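Local coordinates for putative iron-uptake ABC transport system,periplasmic iron-binding protein (Campylobacter jejuni, PDB 3E13) that binds ferric iron in the periplasm and probably delivers it to an ABC transporter for uptake into the cell, at residues F223-Q226 / D227-G230. Numbering follows the deposited sequence.
Sequences FPNQ and DNRG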
ATOM      1  N   PHE A 223      -4.621 -13.227  -8.512  1.00  9.57           N
ATOM      2  CA  PHE A 223      -3.871 -13.232  -7.265  1.00 10.14           C
ATOM      3  C   PHE A 223      -2.572 -14.016  -7.477  1.00  9.87           C
ATOM      4  O   PHE A 223      -2.617 -15.234  -7.651  1.00 10.02           O
ATOM      5  CB  PHE A 223      -4.722 -13.884  -6.182  1.00 10.56           C
ATOM      6  CG  PHE A 223      -5.897 -13.034  -5.768  1.00  9.29           C
ATOM      7  CD1 PHE A 223      -7.180 -13.368  -6.135  1.00 13.18           C
ATOM      8  CD2 PHE A 223      -5.696 -11.916  -4.976  1.00 10.71           C
ATOM      9  CE1 PHE A 223      -8.247 -12.556  -5.781  1.00 12.52           C
ATOM     10  CE2 PHE A 223      -6.770 -11.116  -4.593  1.00 12.29           C
ATOM     11  CZ  PHE A 223      -8.039 -11.452  -5.015  1.00 12.55           C
ATOM     12  N   PRO A 224      -1.413 -13.361  -7.560  1.00  8.35           N
ATOM     13  CA  PRO A 224      -0.225 -14.110  -7.919  1.00  8.74           C
ATOM     14  C   PRO A 224       0.186 -15.140  -6.875  1.00  9.26           C
ATOM     15  O   PRO A 224      -0.056 -14.993  -5.673  1.00 10.11           O
ATOM     16  CB  PRO A 224       0.843 -13.019  -8.133  1.00  8.70           C
ATOM     17  CG  PRO A 224       0.016 -11.795  -8.459  1.00  8.70           C
ATOM     18  CD  PRO A 224      -1.128 -11.922  -7.504  1.00  9.15           C
ATOM     19  N   ASN A 225       0.824 -16.161  -7.392  1.00  9.44           N
ATOM     20  CA  ASN A 225       1.538 -17.178  -6.624  1.00  9.01           C
ATOM     21  C   ASN A 225       0.654 -18.123  -5.817  1.00  9.70           C
ATOM     22  O   ASN A 225       1.065 -18.601  -4.757  1.00  9.73           O
ATOM     23  CB  ASN A 225       2.628 -16.530  -5.762  1.00  9.06           C
ATOM     24  CG  ASN A 225       3.753 -15.909  -6.594  1.00 10.54           C
ATOM     25  OD1 ASN A 225       3.540 -14.919  -7.265  1.00 10.40           O
ATOM     26  ND2 ASN A 225       4.966 -16.497  -6.524  1.00 11.45           N
ATOM     27  N   GLN A 226      -0.564 -18.333  -6.277  1.00 10.24           N
ATOM     28  CA  GLN A 226      -1.504 -19.216  -5.591  1.00 10.05           C
ATOM     29  C   GLN A 226      -1.015 -20.645  -5.511  1.00 11.69           C
ATOM     30  O   GLN A 226      -1.407 -21.367  -4.585  1.00 11.83           O
ATOM     31  CB  GLN A 226      -2.878 -19.160  -6.234  1.00 10.60           C
ATOM     32  CG  GLN A 226      -3.598 -17.834  -6.104  1.00 10.82           C
ATOM     33  CD  GLN A 226      -3.660 -17.353  -4.714  1.00  9.59           C
ATOM     34  OE1 GLN A 226      -4.419 -17.933  -3.902  1.00 11.93           O
ATOM     35  NE2 GLN A 226      -2.832 -16.328  -4.363  1.00 11.18           N
ATOM     36  N   ASP A 227      -0.169 -21.053  -6.449  1.00 12.26           N
ATOM     37  CA  ASP A 227       0.339 -22.436  -6.432  1.00 14.06           C
ATOM     38  C   ASP A 227       1.489 -22.619  -5.458  1.00 13.85           C
ATOM     39  O   ASP A 227       1.967 -23.754  -5.269  1.00 12.79           O
ATOM     40  CB  ASP A 227       0.774 -22.900  -7.831  1.00 16.10           C
ATOM     41  CG  ASP A 227      -0.324 -22.803  -8.869  1.00 21.26           C
ATOM     42  OD1 ASP A 227      -1.427 -23.271  -8.586  1.00 24.22           O
ATOM     43  OD2 ASP A 227      -0.134 -22.263  -9.999  1.00 31.82           O
ATOM     44  N   ASN A 228       1.951 -21.529  -4.820  1.00 11.34           N
ATOM     45  CA  ASN A 228       3.127 -21.622  -3.978  1.00 11.19           C
ATOM     46  C   ASN A 228       2.961 -20.710  -2.753  1.00 10.11           C
ATOM     47  O   ASN A 228       2.115 -20.988  -1.912  1.00 11.22           O
ATOM     48  CB  ASN A 228       4.423 -21.432  -4.798  1.00 10.28           C
ATOM     49  CG  ASN A 228       4.362 -20.255  -5.775  1.00 11.29           C
ATOM     50  OD1 ASN A 228       4.077 -20.408  -6.998  1.00 15.52           O
ATOM     51  ND2 ASN A 228       4.724 -19.102  -5.267  1.00 10.03           N
ATOM     52  N   ARG A 229       3.701 -19.605  -2.682  1.00  9.69           N
ATOM     53  CA  ARG A 229       3.786 -18.815  -1.464  1.00 10.00           C
ATOM     54  C   ARG A 229       2.628 -17.860  -1.189  1.00  9.67           C
ATOM     55  O   ARG A 229       2.464 -17.399  -0.051  1.00 10.66           O
ATOM     56  CB  ARG A 229       5.121 -18.058  -1.459  1.00 10.05           C
ATOM     57  CG  ARG A 229       5.276 -16.932  -2.470  1.00 10.55           C
ATOM     58  CD  ARG A 229       6.482 -16.100  -2.228  1.00 10.89           C
ATOM     59  NE  ARG A 229       6.674 -14.973  -3.132  1.00 11.06           N
ATOM     60  CZ  ARG A 229       7.532 -14.899  -4.117  1.00 13.19           C
ATOM     61  NH1 ARG A 229       8.264 -15.954  -4.466  1.00 16.60           N
ATOM     62  NH2 ARG A 229       7.684 -13.742  -4.760  1.00 13.33           N
ATOM     63  N   GLY A 230       1.807 -17.585  -2.205  1.00  8.77           N
ATOM     64  CA  GLY A 230       0.702 -16.647  -2.107  1.00  8.99           C
ATOM     65  C   GLY A 230       1.076 -15.215  -2.452  1.00  8.51           C
ATOM     66  O   GLY A 230       2.240 -14.860  -2.742  1.00  9.43           O
TER
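Asn225 turns its CG beside the backbone N (chi1 -67°), while Arg229 tucks its own CG into the gap flanked by its backbone N and C (chi1 70°) and then runs extended to NE. The two side chains therefore run next to each other in the same direction. Asn225 ND2 sits over the centre of one guanidinium face, 3.9 Å from Arg229 CZ, with the amide and guanidinium planes 33° apart. Both polar ends have firmer partners: Asn225 OD1 accepts from the backbone N of Tyr122, and Arg229 NH1 forms a salt bridge with Asp155 at the end of helix 142-155. The backbone from Asn225 to Asn228 makes a type I beta turn, within the loop linking strand 219-222 to strand 233-241 in the periplasmic-binding-protein fold, away from the iron site. Asn225 O closes the turn by accepting Asn228 N at 3.1 Å, and it takes a second bond from Gly230 N at 2.8 Å. The two donors reach this oxygen from opposite faces of its carbonyl plane, so a single carbonyl oxygen, on a buried residue, holds two backbone N-H groups of the returning chain. Gly230 has positive phi, a conformation readily open to glycine, which has no CB to meet the carbonyl O of Arg229. Gln226 is bent back on itself, and its NE2 makes a weak 3.3 Å hydrogen bond to Pro224 O. That carbonyl also accepts from Thr231 OG1, and Gln226 OE1 accepts a hydrogen bond from the backbone N of Lys292.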